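Local coordinates for dihydrodipicolinate synthase (Rhodopseudomonas palustris, PDB 3DZ1), which probably catalyses the condensation of pyruvate with aspartate semialdehyde to 4-hydroxy-tetrahydrodipicolinate in lysine biosynthesis, at residues A[175-180]-A[209-214]; A[138-143]-A[169-174]; A[205-210]-A[240-245]; A[154-159]-A[188-193]; A[218-223]-A[249-254]. One frame throughout, in Å; residues are numbered along the deposited sequence.

The five contacts belong to one eight-stranded TIM barrel. Interaction 2, at the C-terminal ends of strands 137-141 and 165-170, lies nearest the pocket: the K169 side chain is about 4 Å from that of M217, a predicted pyruvate-binding residue. K178 of interaction 1 reaches in to it, NZ lying 2.7 Å from D141 OD2 and 2.8 Å from D172 OD2 in two salt bridges. Interactions 1 and 3 share helix 205-211, their centres 12 Å apart; interactions 3 and 5 share helix 238-255, with F245 packed on I252. Interaction 4 sits outermost, about 31 Å from interaction 5 centre to centre, and it alone touches no other subunit.

Interaction 1: A[175-180]-A[209-214]; sequences GLEKIT and MERGAD
R211 reaches from the end of helix 205-211 across the first turn of helix 176-188, its side chain seated as a knob among L176, E177, I179 and T180. The polar contacts gather at its end. NH2 bonds to E177 OE2 at 3.0 Å and NH1 to E177 OE1 at 3.2 Å, an end-on salt bridge with one nitrogen for each oxygen. The carboxylate is turned 69° from the guanidinium plane, so both oxygens are met from above their own plane. NH1 also donates to T180 OG1 (2.9 Å), again in the guanidinium plane, and water 1 links that hydroxyl to R211 O, 2.7 Å from the water. The second subunit adds to the network: its E294 takes R211 NE and its T288 bonds to E177 OE2. Apolar contacts lie beneath. L176 CB sits 3.7 Å above the centre of the guanidinium, covering one face, while I179 CG2 touches R211 CB at 3.8 Å. The bend at chi2 (-59°) curls the arginine over this turn. With a leucine at this position, E177 and E294 of the second subunit would probably be left without their cationic mate at the interface. G212, at positive phi, then ends helix 205-211 in a Schellman motif, and the whole joins two successive helices of the outer layer of a TIM barrel.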
# COMPACT_ATOMS: atom_id res chain seq x y z
N GLY A 175 18.50 8.15 -4.13
CA GLY A 175 18.60 8.20 -5.57
C GLY A 175 19.93 8.66 -6.14
O GLY A 175 20.06 8.84 -7.35
N LEU A 176 20.94 8.83 -5.29
CA LEU A 176 22.23 9.28 -5.81
C LEU A 176 22.83 8.30 -6.82
O LEU A 176 23.32 8.72 -7.88
CB LEU A 176 23.22 9.53 -4.66
CG LEU A 176 22.87 10.71 -3.74
CD1 LEU A 176 23.93 10.87 -2.67
CD2 LEU A 176 22.76 12.00 -4.57
N GLU A 177 22.79 7.00 -6.52
CA GLU A 177 23.36 6.02 -7.43
C GLU A 177 22.60 5.95 -8.76
O GLU A 177 23.18 5.62 -9.79
CB GLU A 177 23.38 4.63 -6.78
CG GLU A 177 24.24 4.52 -5.52
CD GLU A 177 25.69 4.97 -5.71
OE1 GLU A 177 26.22 4.87 -6.84
OE2 GLU A 177 26.30 5.42 -4.72
N LYS A 178 21.30 6.25 -8.74
CA LYS A 178 20.50 6.22 -9.96
C LYS A 178 21.04 7.24 -10.96
O LYS A 178 21.09 6.98 -12.16
CB LYS A 178 19.03 6.51 -9.63
CG LYS A 178 18.15 6.74 -10.86
CD LYS A 178 16.68 6.82 -10.48
CE LYS A 178 16.09 5.44 -10.20
NZ LYS A 178 14.67 5.51 -9.75
N ILE A 179 21.44 8.41 -10.47
CA ILE A 179 21.96 9.43 -11.36
C ILE A 179 23.23 8.90 -12.02
O ILE A 179 23.38 8.96 -13.23
CB ILE A 179 22.27 10.73 -10.60
CG1 ILE A 179 20.98 11.29 -9.99
CG2 ILE A 179 22.89 11.76 -11.55
CD1 ILE A 179 21.18 12.56 -9.20
N THR A 180 24.14 8.38 -11.20
CA THR A 180 25.39 7.84 -11.71
C THR A 180 25.14 6.75 -12.75
O THR A 180 25.78 6.74 -13.80
CB THR A 180 26.24 7.26 -10.56
OG1 THR A 180 26.60 8.32 -9.67
CG2 THR A 180 27.50 6.58 -11.09
N MSE A 209 24.17 17.23 -7.60
CA MSE A 209 24.90 18.01 -8.59
C MSE A 209 26.24 17.34 -8.85
O MSE A 209 26.69 17.26 -10.00
CB MSE A 209 25.12 19.45 -8.11
CG MSE A 209 23.85 20.30 -8.04
SE MSE A 209 22.76 20.26 -9.65
CE MSE A 209 24.06 20.94 -10.92
N GLU A 210 26.87 16.83 -7.79
CA GLU A 210 28.16 16.16 -7.94
C GLU A 210 28.03 14.88 -8.77
O GLU A 210 28.95 14.52 -9.52
CB GLU A 210 28.76 15.85 -6.56
CG GLU A 210 28.97 17.09 -5.70
CD GLU A 210 29.71 16.80 -4.40
OE1 GLU A 210 29.98 15.62 -4.12
OE2 GLU A 210 30.02 17.77 -3.67
N ARG A 211 26.91 14.20 -8.63
CA ARG A 211 26.68 12.96 -9.38
C ARG A 211 26.48 13.22 -10.87
O ARG A 211 26.64 12.31 -11.69
CB ARG A 211 25.46 12.22 -8.84
CG ARG A 211 25.62 11.70 -7.43
CD ARG A 211 26.80 10.75 -7.33
NE ARG A 211 26.90 10.15 -6.01
CZ ARG A 211 26.83 8.84 -5.77
NH1 ARG A 211 26.67 8.00 -6.78
NH2 ARG A 211 26.93 8.39 -4.53
N GLY A 212 26.12 14.45 -11.22
CA GLY A 212 25.93 14.75 -12.63
C GLY A 212 24.58 15.30 -13.03
O GLY A 212 24.28 15.39 -14.22
N ALA A 213 23.75 15.67 -12.06
CA ALA A 213 22.44 16.23 -12.38
C ALA A 213 22.69 17.55 -13.09
O ALA A 213 23.73 18.18 -12.90
CB ALA A 213 21.63 16.46 -11.11
N ASP A 214 21.73 17.98 -13.92
CA ASP A 214 21.86 19.23 -14.66
C ASP A 214 21.40 20.43 -13.86
O ASP A 214 21.74 21.57 -14.17
CB ASP A 214 21.06 19.16 -15.96
CG ASP A 214 21.65 18.19 -16.95
OD1 ASP A 214 22.82 18.38 -17.33
OD2 ASP A 214 20.94 17.24 -17.34
O HOH W 1 27.90 10.03 -11.15

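Interaction 2: A[138-143]-A[169-174]; sequences VLQDYP and KHEDWP
E171 lays its carboxylate over one face of the Y142 ring, the planes 25° apart and OE2 3.8 Å above the ring centre. The other oxygen, OE1, takes two donors from different directions. Q140 NE2 comes at 3.0 Å nearly along the C-O axis, its amide almost coplanar with the carboxylate, whereas K169 NZ, also at 3.0 Å, approaches from above the carboxylate plane in a salt bridge. With OE2 accepting from the backbone N of N200, the group is held flat against the ring. K169 and Q140 run side by side on the same face of the sheet, and the extended chain of K169 carries NZ out to E171, close to M217, a predicted pyruvate-binding residue. The backbones pair as parallel strands: K169 N bonds to L139 O at 2.8 Å and D141 N to K169 O at 3.2 Å, followed by a weak bond from E171 N to D141 O. Beyond the sheet, water 2 donates to D141 OD2 (2.6 Å) and accepts from D172 N (2.9 Å). D141 OD2 and D172 OD2 stand 4.4 Å apart, a like-charge pair probably tolerated because K178 NZ salt-bridges both. At these C-terminal strand ends, 137-141 is flanked on its other side by strand 105-108 and 165-170 by strand 195-198, with helix 176-188 packing K178 and I179 against H170.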
# COMPACT_ATOMS: atom_id res chain seq x y z
N VAL A 138 8.35 15.49 -19.45
CA VAL A 138 9.20 15.19 -18.31
C VAL A 138 8.67 14.00 -17.52
O VAL A 138 7.50 13.97 -17.14
CB VAL A 138 9.26 16.41 -17.36
CG1 VAL A 138 10.18 16.11 -16.18
CG2 VAL A 138 9.71 17.63 -18.13
N LEU A 139 9.54 13.02 -17.29
CA LEU A 139 9.18 11.83 -16.53
C LEU A 139 9.41 12.10 -15.05
O LEU A 139 10.54 12.36 -14.64
CB LEU A 139 10.04 10.64 -16.98
CG LEU A 139 9.86 9.32 -16.22
CD1 LEU A 139 8.42 8.85 -16.34
CD2 LEU A 139 10.82 8.28 -16.77
N GLN A 140 8.35 12.05 -14.25
CA GLN A 140 8.49 12.28 -12.81
C GLN A 140 8.66 10.96 -12.06
O GLN A 140 7.80 10.08 -12.11
CB GLN A 140 7.28 13.04 -12.25
CG GLN A 140 7.30 13.15 -10.74
CD GLN A 140 6.21 14.04 -10.19
OE1 GLN A 140 5.10 14.07 -10.71
NE2 GLN A 140 6.52 14.77 -9.12
N ASP A 141 9.79 10.85 -11.36
CA ASP A 141 10.14 9.66 -10.58
C ASP A 141 10.20 10.07 -9.10
O ASP A 141 11.22 10.55 -8.62
CB ASP A 141 11.51 9.15 -11.05
CG ASP A 141 11.99 7.95 -10.28
OD1 ASP A 141 11.18 7.30 -9.58
OD2 ASP A 141 13.20 7.63 -10.38
N TYR A 142 9.09 9.87 -8.40
CA TYR A 142 8.98 10.27 -7.00
C TYR A 142 8.26 9.20 -6.18
O TYR A 142 7.11 9.37 -5.78
CB TYR A 142 8.20 11.59 -6.96
CG TYR A 142 8.18 12.35 -5.65
CD1 TYR A 142 9.11 12.10 -4.65
CD2 TYR A 142 7.26 13.37 -5.46
CE1 TYR A 142 9.13 12.86 -3.48
CE2 TYR A 142 7.26 14.14 -4.29
CZ TYR A 142 8.20 13.88 -3.31
OH TYR A 142 8.20 14.65 -2.17
N PRO A 143 8.95 8.07 -5.92
CA PRO A 143 8.41 6.94 -5.15
C PRO A 143 7.80 7.31 -3.80
O PRO A 143 6.76 6.78 -3.41
CB PRO A 143 9.63 6.03 -4.98
CG PRO A 143 10.44 6.32 -6.20
CD PRO A 143 10.34 7.82 -6.32
N LYS A 169 12.59 14.12 -13.91
CA LYS A 169 12.56 14.91 -12.69
C LYS A 169 12.91 13.86 -11.67
O LYS A 169 12.07 13.04 -11.29
CB LYS A 169 11.17 15.47 -12.37
CG LYS A 169 11.22 16.36 -11.13
CD LYS A 169 9.85 16.65 -10.55
CE LYS A 169 9.99 17.51 -9.30
NZ LYS A 169 8.71 17.71 -8.59
N HIS A 170 14.17 13.87 -11.26
CA HIS A 170 14.72 12.91 -10.31
C HIS A 170 14.36 13.19 -8.85
O HIS A 170 14.86 14.14 -8.25
CB HIS A 170 16.24 12.87 -10.49
CG HIS A 170 16.94 11.97 -9.51
ND1 HIS A 170 17.03 10.61 -9.68
CD2 HIS A 170 17.60 12.25 -8.36
CE1 HIS A 170 17.71 10.08 -8.68
NE2 HIS A 170 18.06 11.06 -7.86
N GLU A 171 13.52 12.34 -8.28
CA GLU A 171 13.11 12.50 -6.89
C GLU A 171 13.23 11.20 -6.08
O GLU A 171 12.70 11.10 -4.98
CB GLU A 171 11.67 13.03 -6.83
CG GLU A 171 11.49 14.35 -7.56
CD GLU A 171 10.22 15.08 -7.16
OE1 GLU A 171 9.17 14.89 -7.81
OE2 GLU A 171 10.28 15.84 -6.17
N ASP A 172 13.94 10.22 -6.63
CA ASP A 172 14.11 8.95 -5.92
C ASP A 172 14.90 9.21 -4.64
O ASP A 172 15.75 10.10 -4.59
CB ASP A 172 14.83 7.92 -6.79
CG ASP A 172 14.60 6.50 -6.30
OD1 ASP A 172 13.93 6.34 -5.26
OD2 ASP A 172 15.09 5.56 -6.95
N TRP A 173 14.62 8.41 -3.62
CA TRP A 173 15.26 8.57 -2.32
C TRP A 173 15.34 7.22 -1.61
O TRP A 173 14.32 6.70 -1.15
CB TRP A 173 14.42 9.57 -1.50
CG TRP A 173 14.83 9.75 -0.07
CD1 TRP A 173 15.91 10.43 0.39
CD2 TRP A 173 14.13 9.27 1.08
NE1 TRP A 173 15.94 10.40 1.77
CE2 TRP A 173 14.85 9.69 2.22
CE3 TRP A 173 12.96 8.51 1.27
CZ2 TRP A 173 14.44 9.39 3.52
CZ3 TRP A 173 12.55 8.21 2.57
CH2 TRP A 173 13.30 8.65 3.67
N PRO A 174 16.54 6.64 -1.52
CA PRO A 174 17.84 7.13 -2.02
C PRO A 174 17.92 7.11 -3.54
O PRO A 174 17.50 6.15 -4.18
CB PRO A 174 18.85 6.15 -1.40
CG PRO A 174 18.11 5.58 -0.21
CD PRO A 174 16.73 5.40 -0.75
O HOH W 2 14.45 9.76 -9.44

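Interaction 3: A[205-210]-A[240-245]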
# COMPACT_ATOMS: atom_id res chain seq x y z
N LEU A 205 20.28 17.86 -3.04
CA LEU A 205 20.80 18.66 -4.15
C LEU A 205 22.32 18.82 -4.17
O LEU A 205 22.94 18.82 -5.23
CB LEU A 205 20.15 20.04 -4.17
CG LEU A 205 20.50 20.88 -5.40
CD1 LEU A 205 20.07 20.14 -6.67
CD2 LEU A 205 19.82 22.24 -5.31
N ASP A 206 22.91 18.95 -2.99
CA ASP A 206 24.35 19.14 -2.91
C ASP A 206 25.12 18.01 -3.59
O ASP A 206 26.01 18.26 -4.40
CB ASP A 206 24.80 19.31 -1.44
CG ASP A 206 24.42 18.14 -0.56
OD1 ASP A 206 23.44 17.42 -0.85
OD2 ASP A 206 25.11 17.94 0.47
N PHE A 207 24.75 16.77 -3.28
CA PHE A 207 25.44 15.63 -3.88
C PHE A 207 24.87 15.25 -5.24
O PHE A 207 25.58 14.69 -6.07
CB PHE A 207 25.40 14.44 -2.92
CG PHE A 207 26.32 14.59 -1.73
CD1 PHE A 207 27.70 14.64 -1.91
CD2 PHE A 207 25.81 14.72 -0.45
CE1 PHE A 207 28.56 14.82 -0.83
CE2 PHE A 207 26.66 14.89 0.65
CZ PHE A 207 28.03 14.94 0.45
N GLU A 208 23.61 15.58 -5.48
CA GLU A 208 23.00 15.26 -6.77
C GLU A 208 23.73 16.01 -7.88
O GLU A 208 23.92 15.48 -8.98
CB GLU A 208 21.52 15.62 -6.76
CG GLU A 208 20.67 14.60 -6.02
CD GLU A 208 19.30 15.13 -5.65
OE1 GLU A 208 18.41 14.30 -5.35
OE2 GLU A 208 19.12 16.36 -5.64
N MSE A 209 24.17 17.23 -7.60
CA MSE A 209 24.90 18.01 -8.59
C MSE A 209 26.24 17.34 -8.85
O MSE A 209 26.69 17.26 -10.00
CB MSE A 209 25.12 19.45 -8.11
CG MSE A 209 23.85 20.30 -8.04
SE MSE A 209 22.76 20.26 -9.65
CE MSE A 209 24.06 20.94 -10.92
N GLU A 210 26.87 16.83 -7.79
CA GLU A 210 28.16 16.16 -7.94
C GLU A 210 28.03 14.88 -8.77
O GLU A 210 28.95 14.52 -9.52
CB GLU A 210 28.76 15.85 -6.56
CG GLU A 210 28.97 17.09 -5.70
CD GLU A 210 29.71 16.80 -4.40
OE1 GLU A 210 29.98 15.62 -4.12
OE2 GLU A 210 30.02 17.77 -3.67
N LEU A 240 32.18 25.94 -1.18
CA LEU A 240 31.24 27.05 -1.23
C LEU A 240 29.83 26.54 -1.46
O LEU A 240 28.88 27.01 -0.82
CB LEU A 240 31.62 28.04 -2.35
CG LEU A 240 32.96 28.76 -2.18
CD1 LEU A 240 33.15 29.75 -3.31
CD2 LEU A 240 32.99 29.47 -0.84
N ALA A 241 29.69 25.59 -2.37
CA ALA A 241 28.39 25.01 -2.68
C ALA A 241 27.80 24.36 -1.44
O ALA A 241 26.64 24.61 -1.09
CB ALA A 241 28.53 23.99 -3.80
N HIS A 242 28.58 23.51 -0.78
CA HIS A 242 28.10 22.84 0.43
C HIS A 242 27.88 23.78 1.61
O HIS A 242 27.02 23.53 2.45
CB HIS A 242 29.06 21.71 0.82
CG HIS A 242 28.89 20.47 0.01
ND1 HIS A 242 28.09 19.43 0.42
CD2 HIS A 242 29.37 20.13 -1.21
CE1 HIS A 242 28.08 18.49 -0.52
NE2 HIS A 242 28.85 18.89 -1.51
N ASN A 243 28.65 24.86 1.69
CA ASN A 243 28.45 25.80 2.79
C ASN A 243 27.08 26.46 2.66
O ASN A 243 26.34 26.58 3.64
CB ASN A 243 29.54 26.88 2.80
CG ASN A 243 30.88 26.35 3.28
OD1 ASN A 243 30.96 25.26 3.85
ND2 ASN A 243 31.93 27.13 3.06
N LEU A 244 26.75 26.89 1.45
CA LEU A 244 25.47 27.54 1.19
C LEU A 244 24.32 26.56 1.35
O LEU A 244 23.29 26.89 1.94
CB LEU A 244 25.46 28.14 -0.22
CG LEU A 244 24.16 28.84 -0.64
CD1 LEU A 244 23.82 29.95 0.35
CD2 LEU A 244 24.33 29.41 -2.05
N PHE A 245 24.50 25.35 0.83
CA PHE A 245 23.46 24.34 0.95
C PHE A 245 23.20 24.06 2.43
O PHE A 245 22.06 24.08 2.89
CB PHE A 245 23.88 23.05 0.24
CG PHE A 245 22.85 21.96 0.31
CD1 PHE A 245 21.74 21.97 -0.53
CD2 PHE A 245 22.98 20.93 1.25
CE1 PHE A 245 20.77 20.97 -0.44
CE2 PHE A 245 22.01 19.93 1.35
CZ PHE A 245 20.90 19.95 0.50
O HOH W 3 26.68 19.25 2.64
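D206 lies flat on the F245 ring, carboxylate and ring planes 10° apart, with CB 3.8 Å from the ring centroid in a CH-pi contact. Its chi1 of 58° puts CG between N and the carbonyl carbon, which brings the carboxylate over the ring. This is the tight half, completed by L205 CB, 3.9 Å from F245 CE1. An alanine in place of F245 would probably open a gap against D206 and leave its carboxylate held by polar partners alone. The other half is polar and partly hydrated. H242 NE2 donates to E210 OE2 at 2.7 Å, an oxygen that R238 also salt-bridges, while H242 CE1 stands 3.6 Å above the F207 ring. Water 3 donates to D206 OD2 (3.0 Å) and lies 2.6 Å from H242 ND1. The axes of segments 205-210 and 240-245 approach to 10.2 Å, their directions 154° apart, roughly antiparallel. Helix 223-234 flanks them, helix 176-188 backs F207, and the second subunit packs here too, its R253 salt-bridging D206 OD2.

Interaction 4: A[154-159]-A[188-193]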
# COMPACT_ATOMS: atom_id res chain seq x y z
N VAL A 154 14.51 0.72 -16.40
CA VAL A 154 13.12 1.00 -16.77
C VAL A 154 13.04 2.43 -17.28
O VAL A 154 12.34 2.71 -18.26
CB VAL A 154 12.16 0.81 -15.56
CG1 VAL A 154 10.84 1.54 -15.81
CG2 VAL A 154 11.89 -0.67 -15.34
N ILE A 155 13.74 3.33 -16.61
CA ILE A 155 13.74 4.72 -17.03
C ILE A 155 14.33 4.81 -18.43
O ILE A 155 13.78 5.48 -19.30
CB ILE A 155 14.58 5.59 -16.06
CG1 ILE A 155 13.85 5.70 -14.72
CG2 ILE A 155 14.83 6.98 -16.67
CD1 ILE A 155 14.65 6.38 -13.63
N ARG A 156 15.45 4.12 -18.65
CA ARG A 156 16.10 4.13 -19.95
C ARG A 156 15.15 3.66 -21.05
O ARG A 156 15.10 4.24 -22.14
CB ARG A 156 17.35 3.23 -19.94
CG ARG A 156 18.01 3.08 -21.31
CD ARG A 156 19.28 2.26 -21.24
NE ARG A 156 19.03 0.90 -20.78
CZ ARG A 156 19.98 0.01 -20.53
NH1 ARG A 156 21.25 0.33 -20.68
NH2 ARG A 156 19.65 -1.21 -20.11
N GLN A 157 14.40 2.60 -20.76
CA GLN A 157 13.44 2.06 -21.72
C GLN A 157 12.34 3.07 -22.03
O GLN A 157 11.98 3.27 -23.19
CB GLN A 157 12.84 0.76 -21.18
CG GLN A 157 11.74 0.17 -22.05
CD GLN A 157 11.54 -1.31 -21.76
OE1 GLN A 157 11.62 -1.75 -20.61
NE2 GLN A 157 11.26 -2.08 -22.81
N ILE A 158 11.80 3.69 -20.99
CA ILE A 158 10.74 4.69 -21.15
C ILE A 158 11.21 5.80 -22.08
O ILE A 158 10.49 6.22 -22.99
CB ILE A 158 10.35 5.33 -19.80
CG1 ILE A 158 9.71 4.28 -18.90
CG2 ILE A 158 9.40 6.50 -20.03
CD1 ILE A 158 9.47 4.76 -17.48
N VAL A 159 12.42 6.29 -21.84
CA VAL A 159 12.98 7.37 -22.64
C VAL A 159 13.24 6.94 -24.09
O VAL A 159 12.81 7.62 -25.03
CB VAL A 159 14.31 7.87 -22.04
CG1 VAL A 159 14.96 8.88 -22.97
CG2 VAL A 159 14.05 8.51 -20.68
N ASP A 188 27.95 4.74 -22.22
CA ASP A 188 28.07 3.52 -23.02
C ASP A 188 27.22 3.54 -24.28
O ASP A 188 27.28 2.61 -25.08
CB ASP A 188 27.73 2.26 -22.19
CG ASP A 188 26.25 2.14 -21.86
OD1 ASP A 188 25.40 2.29 -22.77
OD2 ASP A 188 25.93 1.88 -20.68
N GLY A 189 26.43 4.60 -24.45
CA GLY A 189 25.62 4.72 -25.65
C GLY A 189 24.23 4.10 -25.66
O GLY A 189 23.55 4.14 -26.69
N SER A 190 23.79 3.54 -24.54
CA SER A 190 22.47 2.93 -24.48
C SER A 190 21.38 3.96 -24.17
O SER A 190 20.20 3.69 -24.34
CB SER A 190 22.44 1.80 -23.44
OG SER A 190 22.78 2.28 -22.15
N LEU A 191 21.79 5.15 -23.71
CA LEU A 191 20.82 6.20 -23.40
C LEU A 191 21.19 7.52 -24.07
O LEU A 191 22.32 8.00 -23.94
CB LEU A 191 20.74 6.39 -21.88
CG LEU A 191 19.75 7.45 -21.36
CD1 LEU A 191 18.33 7.11 -21.82
CD2 LEU A 191 19.81 7.50 -19.85
N ARG A 192 20.24 8.10 -24.79
CA ARG A 192 20.45 9.36 -25.50
C ARG A 192 20.45 10.54 -24.54
O ARG A 192 20.24 10.37 -23.34
CB ARG A 192 19.36 9.56 -26.55
CG ARG A 192 17.96 9.78 -25.99
CD ARG A 192 17.01 10.10 -27.13
NE ARG A 192 15.59 9.94 -26.81
CZ ARG A 192 14.90 10.69 -25.96
NH1 ARG A 192 15.50 11.69 -25.30
NH2 ARG A 192 13.60 10.47 -25.80
N PRO A 193 20.69 11.76 -25.05
CA PRO A 193 20.69 12.96 -24.20
C PRO A 193 19.43 13.03 -23.35
O PRO A 193 18.32 12.78 -23.85
CB PRO A 193 20.79 14.09 -25.21
CG PRO A 193 21.67 13.49 -26.26
CD PRO A 193 21.07 12.11 -26.43
O HOH W 4 24.24 -0.51 -20.59
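An Asx turn overlapping the Schellman motif that ends helix 176-188 presents S190 to R156 on helix 152-161. D188 OD1 accepts from S190 N, met nearly along its C-O axis, and from S190 OG at 2.7 Å on its syn lone pair, which helps to position the hydroxyl. R156 NH1 donates to that OG at 2.9 Å, close to the guanidinium plane. The arginine runs extended as far as CD and then bends at chi3 (62°), which carries its head round toward S190. Water 4 makes a second link, accepting from R156 NH1 (3.1 Å) and donating to D188 OD2 (2.9 Å). One turn further along the helix the contact is apolar. L191 CD1 packs between R156 CG and V159 CG1, 4.0 Å from the latter. V159 CG1 also sits over the centre of the R192 guanidinium, 3.4 Å above its plane. F185 of helix 176-188 adds a cation-pi contact with R156 and packs on L191. Both arginines thus combine polar and flat contacts: R156 donates to S190 and meets F185, while R192 covers V159 and bonds through NH1 to C165 O. R156 NH1 and D188 OD2 are 4.9 Å apart, so the opposite charges are not in direct contact; S190 and water 4 bridge them, and the charge pair probably adds a modest attraction between helix and loop.

Interaction 5: A[218-223]-A[249-254]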
# COMPACT_ATOMS: atom_id res chain seq x y z
N THR A 218 12.84 22.81 -8.11
CA THR A 218 12.52 23.00 -6.71
C THR A 218 11.32 23.86 -6.32
O THR A 218 11.04 24.89 -6.93
CB THR A 218 13.75 23.60 -5.99
OG1 THR A 218 13.42 23.88 -4.62
CG2 THR A 218 14.18 24.89 -6.67
N GLY A 219 10.63 23.41 -5.27
CA GLY A 219 9.49 24.14 -4.74
C GLY A 219 9.95 24.89 -3.49
O GLY A 219 9.15 25.52 -2.80
N TYR A 220 11.25 24.81 -3.19
CA TYR A 220 11.83 25.47 -2.02
C TYR A 220 11.57 26.98 -2.06
O TYR A 220 11.71 27.61 -3.12
CB TYR A 220 13.33 25.19 -1.97
CG TYR A 220 14.04 25.77 -0.76
CD1 TYR A 220 13.57 25.54 0.53
CD2 TYR A 220 15.20 26.54 -0.92
CE1 TYR A 220 14.23 26.06 1.64
CE2 TYR A 220 15.87 27.06 0.19
CZ TYR A 220 15.38 26.82 1.46
OH TYR A 220 16.05 27.34 2.55
N CYS A 221 11.20 27.55 -0.92
CA CYS A 221 10.89 28.98 -0.83
C CYS A 221 12.04 29.95 -1.10
O CYS A 221 11.84 31.16 -1.08
CB CYS A 221 10.23 29.30 0.53
SG CYS A 221 11.16 28.81 1.99
N PHE A 222 13.24 29.42 -1.33
CA PHE A 222 14.38 30.26 -1.67
C PHE A 222 15.01 29.72 -2.95
O PHE A 222 16.17 29.30 -2.96
CB PHE A 222 15.40 30.29 -0.53
CG PHE A 222 15.02 31.21 0.58
CD1 PHE A 222 15.30 32.58 0.50
CD2 PHE A 222 14.35 30.74 1.70
CE1 PHE A 222 14.91 33.45 1.51
CE2 PHE A 222 13.95 31.60 2.72
CZ PHE A 222 14.23 32.96 2.63
N PRO A 223 14.24 29.71 -4.04
CA PRO A 223 14.78 29.20 -5.31
C PRO A 223 15.96 30.06 -5.72
O PRO A 223 16.87 29.59 -6.40
CB PRO A 223 13.59 29.31 -6.26
CG PRO A 223 12.86 30.51 -5.73
CD PRO A 223 12.90 30.29 -4.24
N LEU A 249 19.86 23.87 4.60
CA LEU A 249 19.34 22.55 4.93
C LEU A 249 18.32 22.52 6.08
O LEU A 249 17.34 21.77 6.01
CB LEU A 249 20.49 21.59 5.22
CG LEU A 249 20.09 20.12 5.37
CD1 LEU A 249 19.31 19.66 4.14
CD2 LEU A 249 21.33 19.27 5.57
N PRO A 250 18.53 23.30 7.14
CA PRO A 250 17.56 23.27 8.24
C PRO A 250 16.15 23.64 7.76
O PRO A 250 15.18 22.99 8.14
CB PRO A 250 18.12 24.29 9.23
CG PRO A 250 19.60 24.12 9.05
CD PRO A 250 19.73 24.08 7.53
N LEU A 251 16.05 24.66 6.92
CA LEU A 251 14.75 25.09 6.40
C LEU A 251 14.29 24.16 5.28
O LEU A 251 13.11 23.89 5.15
CB LEU A 251 14.81 26.53 5.90
CG LEU A 251 13.50 27.12 5.37
CD1 LEU A 251 12.43 27.06 6.45
CD2 LEU A 251 13.74 28.55 4.90
N ILE A 252 15.23 23.69 4.47
CA ILE A 252 14.89 22.77 3.40
C ILE A 252 14.21 21.54 4.01
O ILE A 252 13.16 21.09 3.53
CB ILE A 252 16.15 22.31 2.63
CG1 ILE A 252 16.66 23.45 1.75
CG2 ILE A 252 15.84 21.06 1.80
CD1 ILE A 252 18.00 23.18 1.08
N ARG A 253 14.78 21.00 5.08
CA ARG A 253 14.19 19.82 5.70
C ARG A 253 12.88 20.12 6.42
O ARG A 253 12.01 19.25 6.48
CB ARG A 253 15.19 19.13 6.64
CG ARG A 253 15.63 19.92 7.83
CD ARG A 253 14.66 19.79 9.01
NE ARG A 253 14.83 20.95 9.87
CZ ARG A 253 15.06 20.91 11.18
NH1 ARG A 253 15.14 19.75 11.81
NH2 ARG A 253 15.22 22.04 11.84
N TYR A 254 12.74 21.32 6.96
CA TYR A 254 11.50 21.66 7.66
C TYR A 254 10.35 21.72 6.65
O TYR A 254 9.25 21.24 6.91
CB TYR A 254 11.61 23.02 8.38
CG TYR A 254 10.54 23.23 9.43
CD1 TYR A 254 10.77 22.91 10.77
CD2 TYR A 254 9.27 23.69 9.08
CE1 TYR A 254 9.77 23.05 11.73
CE2 TYR A 254 8.26 23.84 10.03
CZ TYR A 254 8.52 23.51 11.36
OH TYR A 254 7.52 23.64 12.30
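L251 is the first residue of helix 238-255 here to meet the loop 218-223, and its CD2 branch does most of the touching. That methyl lies 3.5 Å from Y220 OH, 3.9 Å from C221 SG and, near the plane of the ring, 3.8 Å from F222 CE2. CG of L251 approaches the edge of the Y220 ring, so the leucine fills the corner between the two aromatic rings. I252, next in sequence, takes the face of the tyrosine: CG1 is 3.7 Å from the ring centroid and 19° off its normal, a CH-pi contact. F222 N lies over the opposite face, leaving the ring sandwiched between helix and loop. Y220 points at the helix with CG opposite its backbone N (chi1 -177°), and its hydroxyl is hydrogen-bonded to H248 ND1 one turn before L251. Its own N donates to T218 OG1 at 2.8 Å, an ST turn that shapes the loop. R253 turns from the loop; its NE donates to P250 O at 2.7 Å, in the carbonyl plane, and its guanidinium makes a cation-pi contact with F204 of the second subunit. Y254 likewise meets F207 of that subunit edge to face. The loop leads from strand 215-218 into helix 223-234, whose L226 packs on Y220, and helix 289-301 also packs here, with L299 against F222 and V295 against Y254.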